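Local coordinates for telomere length regulator taz1 (PDB 4ZMI), which binds double-stranded telomeric DNA and regulates telomere length and function in fission yeast, the chain here being its helical, TRF-family domain, at residues 1-5 / 6-10; 16-19 / 20-23; 191-194 / 195-199. All coordinates share one frame; numbering follows the deposited sequence.

Interaction 1 (1-5 / 6-10); sequences SIWDI and EKASL
D4 and K7 meet at the first turn of helix 5-35, where D4 is the N-cap residue. D4 OD1 accepts from K7 N at 3.1 Å, and the N-H points almost straight at the oxygen (170°), although the donor stands well above the carboxylate plane. The carboxylate is brought over the start of the helix because D4 CG is anti to the backbone N (chi1 -171°), beside its own carbonyl carbon. The other oxygen, OD2, meets the lysine where the two side chains cross at a slant: K7 CD is 3.6 Å from D4 OD2, and K7 NZ, at 3.7 Å from the same oxygen, makes a long salt bridge with it.

W3 supplies the apolar half of the contact. A8 CB sits over one face of the indole, 3.7 Å from the centroid of the five-membered ring of W3 and 19° off its normal, which defines a CH-pi contact; the nearest ring atom is W3 CE2. A8 is fixed there by its own backbone, as A8 N donates to D4 O at 2.9 Å. In the next rung, S9 N donates to I5 O, while S9 OG turns back to E6 O at 2.7 Å, an oxygen that also takes L10 N.

Farther out, W3 is gripped at its ring nitrogen NE1 by Y69 O and at its backbone N by Y80 OH. Y87 and F91 of helix 85-91 meet the W3 ring with nearly parallel planes, attaching the segment that precedes the helix to the neighbouring helix.

A carboxylate at the helix start, bonded to the N-H of K7, would be expected to interact favourably with the helix dipole, and the lysine probably offsets part of its charge at long range.

Interaction 2 (16-19 / 20-23); sequences QNIA and NMAE
M21 lies across both N17 and I18 on helix 5-35, its thioether meeting a polar neighbour and an apolar one. M21 SD is 3.8 Å from N17 OD1, a plain van der Waals approach, and 4.0 Å from I18 CD1, the methyl at the end of the isoleucine. In each pair the two side chains run at a slant to one another. The methionine leaves the backbone with CG anti to its carbonyl carbon (chi1 -49°), which takes M21 CG back along the preceding turn to within 3.5 Å of N17 O; a bend at chi3 then turns the terminal methyl aside from the line of the chain.

N20 is turned differently. N20 CG stands 3.4 Å from Q16 O, so the start of the amide group lies against the carbonyl that N20 N also reaches through the backbone. A22, which has only a methyl to offer, sets A22 CB 3.1 Å from A19 O.

Four successive i to i+4 bonds keep these side chains in step: N20 N to Q16 O, M21 N to N17 O, A22 N to I18 O and E23 N to A19 O. M21 N to N17 O is 3.2 Å long but nearly straight (168°), whereas the 2.9 Å bond from A22 N to I18 O is more bent at 142°.

This is the i to i+3 and i to i+4 packing of a long helix in an all-helical TRF-family domain. I18, M21 and A22 touch F61 of helix 52-68, while Q16 and A19 lie on P97 of helix 95-107. E23 OE2 makes a salt bridge to K229.

The chemistry is therefore split round the helix: I18, A19, M21 and A22 meet the neighbouring helices, probably mainly through dispersion, N17 and N20 occupy exposed positions, and the E23 carboxylate probably has its charge balanced by the lysine.

Interaction 3 (191-194 / 195-199); sequences KICD and FLKST
The backbone runs from the N-cap residue K191 into the first turns of helix 192-203 through i to i+4 bonds, among them L196 N to I192 O at 3.0 Å, nearly along the C=O axis. With its positive phi (49°), K191 is also the C-prime residue of a Schellman motif closing helix 185-189, so one residue joins two helices. L196 CG lies 3.2 Å from I192 O, the oxygen that takes the L196 N-H, and 4.1 Å from I192 CG2; the leucine also packs on W187, L125, L128 and F145. An alanine here is likely to leave I192 CG2 and these surrounding side chains facing a gap at the buried junction of the helices.

On the exposed side, D194 and K197 lie side by side and form a salt bridge, D194 OD1 to K197 NZ 3.3 Å, whose hydrogen bond is weak. The lysine bends at chi3 (-97°), which carries K197 CE to 3.6 Å from C193 SG. F195 O accepts from T199 N and T199 OG1 on opposite faces of its carbonyl plane, and that hydroxyl oxygen, T199 OG1, sits 3.7 Å above the F195 ring, over its centre.

How the interactions relate
Interactions 1 and 2 both belong to helix 5-35: 1-10 covers its start, 16-23 its middle, with centres 19 Å apart and nearest atoms about 7 Å apart, so they are linked through the helix without touching. Interaction 3, on helix 192-203, lies 31 Å from interaction 1 and 35 Å from interaction 2, centre to centre, and on the opposite side of the chain's centre from interaction 2. All three lie in the TRF-family helical domain. The magnesium ion bound by L168, L171 and Y173 is about 12 Å from the W3 side chain and about 13 Å from that of C193, and a cobalt ion lies about 11 Å from the F195 side chain, all beyond coordination distance.

Interaction 1 (1-5 / 6-10)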
ATOM      1  N   SER A   1      -9.272  13.898  -4.535  1.00 64.68           N
ATOM      2  CA  SER A   1     -10.399  12.969  -4.529  1.00 64.28           C
ATOM      3  C   SER A   1     -11.157  13.090  -3.207  1.00 59.07           C
ATOM      4  O   SER A   1     -10.553  13.337  -2.166  1.00 55.75           O
ATOM      5  CB  SER A   1      -9.895  11.544  -4.738  1.00 69.31           C
ATOM      6  OG  SER A   1     -10.932  10.602  -4.577  1.00 82.25           O
ATOM      7  N   ILE A   2     -12.475  12.928  -3.256  1.00 55.35           N
ATOM      8  CA  ILE A   2     -13.314  12.983  -2.063  1.00 47.14           C
ATOM      9  C   ILE A   2     -13.835  11.604  -1.719  1.00 46.29           C
ATOM     10  O   ILE A   2     -14.434  10.937  -2.534  1.00 54.97           O
ATOM     11  CB  ILE A   2     -14.493  13.933  -2.248  1.00 56.57           C
ATOM     12  CG1 ILE A   2     -13.988  15.361  -2.383  1.00 58.79           C
ATOM     13  CG2 ILE A   2     -15.432  13.856  -1.056  1.00 60.82           C
ATOM     14  CD1 ILE A   2     -15.050  16.347  -2.757  1.00 60.59           C
ATOM     15  N   TRP A   3     -13.575  11.168  -0.500  1.00 43.70           N
ATOM     16  CA  TRP A   3     -14.014   9.861  -0.057  1.00 41.55           C
ATOM     17  C   TRP A   3     -15.512  10.037   0.247  1.00 53.01           C
ATOM     18  O   TRP A   3     -15.894  10.859   1.077  1.00 52.22           O
ATOM     19  CB  TRP A   3     -13.154   9.431   1.131  1.00 46.75           C
ATOM     20  CG  TRP A   3     -13.412   8.063   1.664  1.00 55.98           C
ATOM     21  CD1 TRP A   3     -14.233   7.112   1.136  1.00 50.32           C
ATOM     22  CD2 TRP A   3     -12.832   7.485   2.850  1.00 50.26           C
ATOM     23  NE1 TRP A   3     -14.190   5.979   1.910  1.00 53.05           N
ATOM     24  CE2 TRP A   3     -13.346   6.185   2.965  1.00 50.93           C
ATOM     25  CE3 TRP A   3     -11.930   7.947   3.803  1.00 43.28           C
ATOM     26  CZ2 TRP A   3     -12.979   5.332   4.007  1.00 51.82           C
ATOM     27  CZ3 TRP A   3     -11.575   7.095   4.836  1.00 51.67           C
ATOM     28  CH2 TRP A   3     -12.093   5.806   4.926  1.00 50.18           C
ATOM     29  N   ASP A   4     -16.342   9.288  -0.469  1.00 56.58           N
ATOM     30  CA  ASP A   4     -17.786   9.225  -0.268  1.00 53.74           C
ATOM     31  C   ASP A   4     -18.020   9.134   1.254  1.00 51.59           C
ATOM     32  O   ASP A   4     -17.493   8.236   1.920  1.00 52.49           O
ATOM     33  CB  ASP A   4     -18.315   8.033  -1.074  1.00 55.93           C
ATOM     34  CG  ASP A   4     -19.832   7.992  -1.131  1.00 67.20           C
ATOM     35  OD1 ASP A   4     -20.469   8.253  -0.102  1.00 62.94           O
ATOM     36  OD2 ASP A   4     -20.383   7.701  -2.211  1.00 77.33           O
ATOM     37  N   ILE A   5     -18.805  10.074   1.790  1.00 56.20           N
ATOM     38  CA  ILE A   5     -18.908  10.254   3.241  1.00 62.04           C
ATOM     39  C   ILE A   5     -19.901   9.228   3.750  1.00 68.24           C
ATOM     40  O   ILE A   5     -19.756   8.694   4.849  1.00 69.19           O
ATOM     41  CB  ILE A   5     -19.314  11.679   3.698  1.00 59.49           C
ATOM     42  CG1 ILE A   5     -19.145  11.840   5.204  1.00 57.69           C
ATOM     43  CG2 ILE A   5     -20.743  12.016   3.303  1.00 48.29           C
ATOM     44  CD1 ILE A   5     -17.743  11.724   5.652  1.00 51.97           C
ATOM     45  N   GLU A   6     -20.897   8.941   2.926  1.00 67.40           N
ATOM     46  CA  GLU A   6     -21.854   7.908   3.245  1.00 63.28           C
ATOM     47  C   GLU A   6     -21.193   6.550   3.280  1.00 61.46           C
ATOM     48  O   GLU A   6     -21.376   5.814   4.247  1.00 64.89           O
ATOM     49  CB  GLU A   6     -22.992   7.913   2.234  1.00 71.79           C
ATOM     50  CG  GLU A   6     -24.007   8.992   2.491  1.00 85.51           C
ATOM     51  CD  GLU A   6     -25.100   8.979   1.464  1.00 96.54           C
ATOM     52  OE1 GLU A   6     -26.092   8.251   1.673  1.00105.30           O
ATOM     53  OE2 GLU A   6     -24.958   9.682   0.442  1.00100.60           O
ATOM     54  N   LYS A   7     -20.418   6.216   2.242  1.00 66.38           N
ATOM     55  CA  LYS A   7     -19.704   4.920   2.215  1.00 65.08           C
ATOM     56  C   LYS A   7     -18.676   4.793   3.320  1.00 60.94           C
ATOM     57  O   LYS A   7     -18.515   3.722   3.910  1.00 66.39           O
ATOM     58  CB  LYS A   7     -19.071   4.619   0.853  1.00 62.77           C
ATOM     59  CG  LYS A   7     -20.107   4.303  -0.202  1.00 70.35           C
ATOM     60  CD  LYS A   7     -19.521   4.311  -1.590  1.00 73.23           C
ATOM     61  CE  LYS A   7     -20.565   3.864  -2.604  1.00 77.84           C
ATOM     62  NZ  LYS A   7     -20.279   4.429  -3.949  1.00 78.10           N
ATOM     63  N   ALA A   8     -17.978   5.883   3.603  1.00 65.35           N
ATOM     64  CA  ALA A   8     -16.969   5.873   4.655  1.00 65.68           C
ATOM     65  C   ALA A   8     -17.682   5.661   5.975  1.00 71.01           C
ATOM     66  O   ALA A   8     -17.182   4.980   6.868  1.00 70.26           O
ATOM     67  CB  ALA A   8     -16.216   7.183   4.668  1.00 63.36           C
ATOM     68  N   SER A   9     -18.871   6.244   6.075  1.00 70.78           N
ATOM     69  CA  SER A   9     -19.673   6.162   7.287  1.00 73.08           C
ATOM     70  C   SER A   9     -20.108   4.730   7.516  1.00 70.14           C
ATOM     71  O   SER A   9     -19.985   4.225   8.628  1.00 79.07           O
ATOM     72  CB  SER A   9     -20.898   7.073   7.212  1.00 77.91           C
ATOM     73  OG  SER A   9     -22.024   6.328   6.777  1.00 94.81           O
ATOM     74  N   LEU A  10     -20.607   4.074   6.468  1.00 65.01           N
ATOM     75  CA  LEU A  10     -20.812   2.617   6.514  1.00 68.36           C
ATOM     76  C   LEU A  10     -19.586   1.853   7.014  1.00 71.62           C
ATOM     77  O   LEU A  10     -19.737   0.852   7.711  1.00 79.58           O
ATOM     78  CB  LEU A  10     -21.175   2.048   5.145  1.00 70.40           C
ATOM     79  CG  LEU A  10     -22.486   2.405   4.452  1.00 83.55           C
ATOM     80  CD1 LEU A  10     -22.524   1.733   3.080  1.00 85.83           C
ATOM     81  CD2 LEU A  10     -23.703   2.000   5.298  1.00 87.40           C
TER

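Interaction 2 (16-19 / 20-23)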
ATOM      1  N   GLN A  16     -14.974  -3.296  12.549  1.00 98.67           N
ATOM      2  CA  GLN A  16     -14.337  -4.390  13.264  1.00104.23           C
ATOM      3  C   GLN A  16     -14.628  -5.731  12.595  1.00104.84           C
ATOM      4  O   GLN A  16     -13.764  -6.605  12.558  1.00107.99           O
ATOM      5  CB  GLN A  16     -14.748  -4.404  14.735  1.00105.35           C
ATOM      6  CG  GLN A  16     -13.625  -4.828  15.678  1.00109.73           C
ATOM      7  CD  GLN A  16     -12.738  -3.669  16.101  1.00108.02           C
ATOM      8  OE1 GLN A  16     -13.206  -2.536  16.241  1.00106.78           O
ATOM      9  NE2 GLN A  16     -11.452  -3.948  16.309  1.00102.69           N
ATOM     10  N   ASN A  17     -15.824  -5.878  12.033  1.00102.40           N
ATOM     11  CA  ASN A  17     -16.200  -7.133  11.383  1.00105.36           C
ATOM     12  C   ASN A  17     -15.444  -7.436  10.091  1.00 97.05           C
ATOM     13  O   ASN A  17     -14.954  -8.545   9.900  1.00 96.32           O
ATOM     14  CB  ASN A  17     -17.704  -7.202  11.124  1.00111.50           C
ATOM     15  CG  ASN A  17     -18.106  -8.483  10.410  1.00116.55           C
ATOM     16  OD1 ASN A  17     -18.456  -8.467   9.225  1.00114.66           O
ATOM     17  ND2 ASN A  17     -18.034  -9.607  11.124  1.00120.05           N
ATOM     18  N   ILE A  18     -15.376  -6.458   9.194  1.00 94.24           N
ATOM     19  CA  ILE A  18     -14.639  -6.633   7.954  1.00 85.86           C
ATOM     20  C   ILE A  18     -13.168  -6.828   8.277  1.00 82.22           C
ATOM     21  O   ILE A  18     -12.485  -7.651   7.657  1.00 81.69           O
ATOM     22  CB  ILE A  18     -14.801  -5.422   7.030  1.00 85.10           C
ATOM     23  CG1 ILE A  18     -16.263  -5.284   6.566  1.00 79.08           C
ATOM     24  CG2 ILE A  18     -13.808  -5.496   5.859  1.00 71.50           C
ATOM     25  CD1 ILE A  18     -16.812  -6.537   5.898  1.00 82.41           C
ATOM     26  N   ALA A  19     -12.688  -6.076   9.264  1.00 76.61           N
ATOM     27  CA  ALA A  19     -11.325  -6.244   9.746  1.00 75.55           C
ATOM     28  C   ALA A  19     -11.050  -7.691  10.158  1.00 90.45           C
ATOM     29  O   ALA A  19      -9.978  -8.228   9.864  1.00 94.09           O
ATOM     30  CB  ALA A  19     -11.037  -5.294  10.895  1.00 72.19           C
ATOM     31  N   ASN A  20     -12.013  -8.322  10.826  1.00 91.50           N
ATOM     32  CA  ASN A  20     -11.850  -9.712  11.257  1.00 98.04           C
ATOM     33  C   ASN A  20     -11.712 -10.700  10.103  1.00105.17           C
ATOM     34  O   ASN A  20     -10.777 -11.502  10.080  1.00108.80           O
ATOM     35  CB  ASN A  20     -12.992 -10.154  12.180  1.00106.81           C
ATOM     36  CG  ASN A  20     -12.784  -9.715  13.608  1.00111.50           C
ATOM     37  OD1 ASN A  20     -11.687  -9.297  13.985  1.00109.06           O
ATOM     38  ND2 ASN A  20     -13.838  -9.810  14.420  1.00114.62           N
ATOM     39  N   MET A  21     -12.640 -10.645   9.151  1.00105.31           N
ATOM     40  CA  MET A  21     -12.546 -11.489   7.962  1.00107.29           C
ATOM     41  C   MET A  21     -11.244 -11.184   7.220  1.00111.35           C
ATOM     42  O   MET A  21     -10.661 -12.056   6.575  1.00114.23           O
ATOM     43  CB  MET A  21     -13.745 -11.265   7.037  1.00100.23           C
ATOM     44  CG  MET A  21     -15.097 -11.327   7.728  1.00103.58           C
ATOM     45  SD  MET A  21     -16.356 -10.438   6.787  1.00134.39           S
ATOM     46  CE  MET A  21     -16.350 -11.349   5.242  1.00108.38           C
ATOM     47  N   ALA A  22     -10.788  -9.940   7.326  1.00109.05           N
ATOM     48  CA  ALA A  22      -9.553  -9.523   6.688  1.00108.15           C
ATOM     49  C   ALA A  22      -8.354 -10.230   7.307  1.00113.07           C
ATOM     50  O   ALA A  22      -7.503 -10.748   6.588  1.00112.99           O
ATOM     51  CB  ALA A  22      -9.385  -8.014   6.778  1.00100.63           C
ATOM     52  N   GLU A  23      -8.289 -10.257   8.636  1.00116.72           N
ATOM     53  CA  GLU A  23      -7.145 -10.863   9.311  1.00121.94           C
ATOM     54  C   GLU A  23      -7.177 -12.384   9.218  1.00122.37           C
ATOM     55  O   GLU A  23      -6.167 -13.051   9.447  1.00119.07           O
ATOM     56  CB  GLU A  23      -7.036 -10.397  10.761  1.00127.21           C
ATOM     57  CG  GLU A  23      -5.765  -9.611  11.035  1.00132.42           C
ATOM     58  CD  GLU A  23      -5.806  -8.888  12.361  1.00142.32           C
ATOM     59  OE1 GLU A  23      -6.863  -8.937  13.028  1.00145.97           O
ATOM     60  OE2 GLU A  23      -4.787  -8.270  12.735  1.00145.94           O
TER

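Interaction 3 (191-194 / 195-199)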
ATOM      1  N   LYS A 191      12.837  16.861   2.131  1.00 71.31           N
ATOM      2  CA  LYS A 191      12.612  17.002   0.692  1.00 80.08           C
ATOM      3  C   LYS A 191      12.308  15.654   0.032  1.00 79.99           C
ATOM      4  O   LYS A 191      12.890  15.316  -1.003  1.00 82.57           O
ATOM      5  CB  LYS A 191      13.838  17.626   0.031  1.00 89.41           C
ATOM      6  CG  LYS A 191      14.334  18.895   0.716  1.00 96.27           C
ATOM      7  CD  LYS A 191      13.576  20.127   0.248  1.00 98.18           C
ATOM      8  CE  LYS A 191      14.350  21.392   0.616  1.00107.89           C
ATOM      9  NZ  LYS A 191      13.651  22.640   0.203  1.00107.99           N
ATOM     10  N   ILE A 192      11.411  14.887   0.650  1.00 71.55           N
ATOM     11  CA  ILE A 192      11.134  13.516   0.226  1.00 61.62           C
ATOM     12  C   ILE A 192      10.700  13.411  -1.237  1.00 56.32           C
ATOM     13  O   ILE A 192      11.116  12.498  -1.945  1.00 57.01           O
ATOM     14  CB  ILE A 192      10.110  12.846   1.153  1.00 58.56           C
ATOM     15  CG1 ILE A 192      10.681  12.759   2.558  1.00 60.18           C
ATOM     16  CG2 ILE A 192       9.800  11.449   0.692  1.00 53.29           C
ATOM     17  CD1 ILE A 192      11.957  11.939   2.593  1.00 63.09           C
ATOM     18  N   CYS A 193       9.902  14.364  -1.701  1.00 61.72           N
ATOM     19  CA  CYS A 193       9.363  14.290  -3.054  1.00 63.42           C
ATOM     20  C   CYS A 193      10.467  14.305  -4.093  1.00 67.65           C
ATOM     21  O   CYS A 193      10.408  13.586  -5.096  1.00 70.31           O
ATOM     22  CB  CYS A 193       8.388  15.433  -3.328  1.00 56.01           C
ATOM     23  SG  CYS A 193       7.478  15.188  -4.882  1.00 70.69           S
ATOM     24  N   ASP A 194      11.472  15.137  -3.839  1.00 78.18           N
ATOM     25  CA  ASP A 194      12.628  15.253  -4.715  1.00 71.42           C
ATOM     26  C   ASP A 194      13.406  13.949  -4.701  1.00 70.77           C
ATOM     27  O   ASP A 194      13.888  13.493  -5.750  1.00 72.35           O
ATOM     28  CB  ASP A 194      13.502  16.425  -4.282  1.00 75.91           C
ATOM     29  CG  ASP A 194      12.823  17.758  -4.498  1.00 85.70           C
ATOM     30  OD1 ASP A 194      12.150  17.920  -5.540  1.00 90.51           O
ATOM     31  OD2 ASP A 194      12.955  18.640  -3.626  1.00 90.94           O
ATOM     32  N   PHE A 195      13.510  13.328  -3.526  1.00 66.69           N
ATOM     33  CA  PHE A 195      14.163  12.016  -3.449  1.00 67.39           C
ATOM     34  C   PHE A 195      13.439  10.985  -4.326  1.00 71.29           C
ATOM     35  O   PHE A 195      14.084  10.207  -5.035  1.00 64.13           O
ATOM     36  CB  PHE A 195      14.269  11.512  -1.999  1.00 62.30           C
ATOM     37  CG  PHE A 195      15.013  10.204  -1.868  1.00 64.86           C
ATOM     38  CD1 PHE A 195      16.364  10.129  -2.168  1.00 75.15           C
ATOM     39  CD2 PHE A 195      14.358   9.049  -1.476  1.00 65.51           C
ATOM     40  CE1 PHE A 195      17.052   8.926  -2.070  1.00 71.20           C
ATOM     41  CE2 PHE A 195      15.025   7.844  -1.376  1.00 70.54           C
ATOM     42  CZ  PHE A 195      16.386   7.784  -1.672  1.00 73.58           C
ATOM     43  N   LEU A 196      12.103  11.002  -4.289  1.00 67.16           N
ATOM     44  CA  LEU A 196      11.305  10.037  -5.042  1.00 57.40           C
ATOM     45  C   LEU A 196      11.432  10.322  -6.529  1.00 53.52           C
ATOM     46  O   LEU A 196      11.586   9.399  -7.315  1.00 58.96           O
ATOM     47  CB  LEU A 196       9.828  10.077  -4.630  1.00 53.52           C
ATOM     48  CG  LEU A 196       9.512   9.971  -3.140  1.00 54.73           C
ATOM     49  CD1 LEU A 196       8.018   9.930  -2.926  1.00 59.28           C
ATOM     50  CD2 LEU A 196      10.145   8.741  -2.559  1.00 56.19           C
ATOM     51  N   LYS A 197      11.364  11.595  -6.918  1.00 52.45           N
ATOM     52  CA  LYS A 197      11.479  11.948  -8.336  1.00 58.87           C
ATOM     53  C   LYS A 197      12.853  11.556  -8.860  1.00 65.03           C
ATOM     54  O   LYS A 197      12.996  11.116  -9.997  1.00 65.14           O
ATOM     55  CB  LYS A 197      11.260  13.446  -8.544  1.00 65.36           C
ATOM     56  CG  LYS A 197       9.808  13.902  -8.474  1.00 66.81           C
ATOM     57  CD  LYS A 197       9.699  15.402  -8.769  1.00 75.39           C
ATOM     58  CE  LYS A 197       9.639  16.259  -7.498  1.00 79.46           C
ATOM     59  NZ  LYS A 197       9.791  17.733  -7.772  1.00 84.91           N
ATOM     60  N   SER A 198      13.862  11.738  -8.014  1.00 70.32           N
ATOM     61  CA  SER A 198      15.216  11.319  -8.340  1.00 77.14           C
ATOM     62  C   SER A 198      15.297   9.816  -8.511  1.00 77.39           C
ATOM     63  O   SER A 198      15.819   9.331  -9.514  1.00 84.52           O
ATOM     64  CB  SER A 198      16.194  11.736  -7.244  1.00 75.74           C
ATOM     65  OG  SER A 198      16.635  13.063  -7.439  1.00 86.86           O
ATOM     66  N   THR A 199      14.800   9.088  -7.515  1.00 62.27           N
ATOM     67  CA  THR A 199      14.915   7.647  -7.507  1.00 60.39           C
ATOM     68  C   THR A 199      14.279   7.131  -8.776  1.00 62.04           C
ATOM     69  O   THR A 199      14.829   6.274  -9.463  1.00 61.69           O
ATOM     70  CB  THR A 199      14.139   7.028  -6.325  1.00 70.23           C
ATOM     71  OG1 THR A 199      14.686   7.471  -5.074  1.00 70.03           O
ATOM     72  CG2 THR A 199      14.161   5.498  -6.404  1.00 60.05           C
TER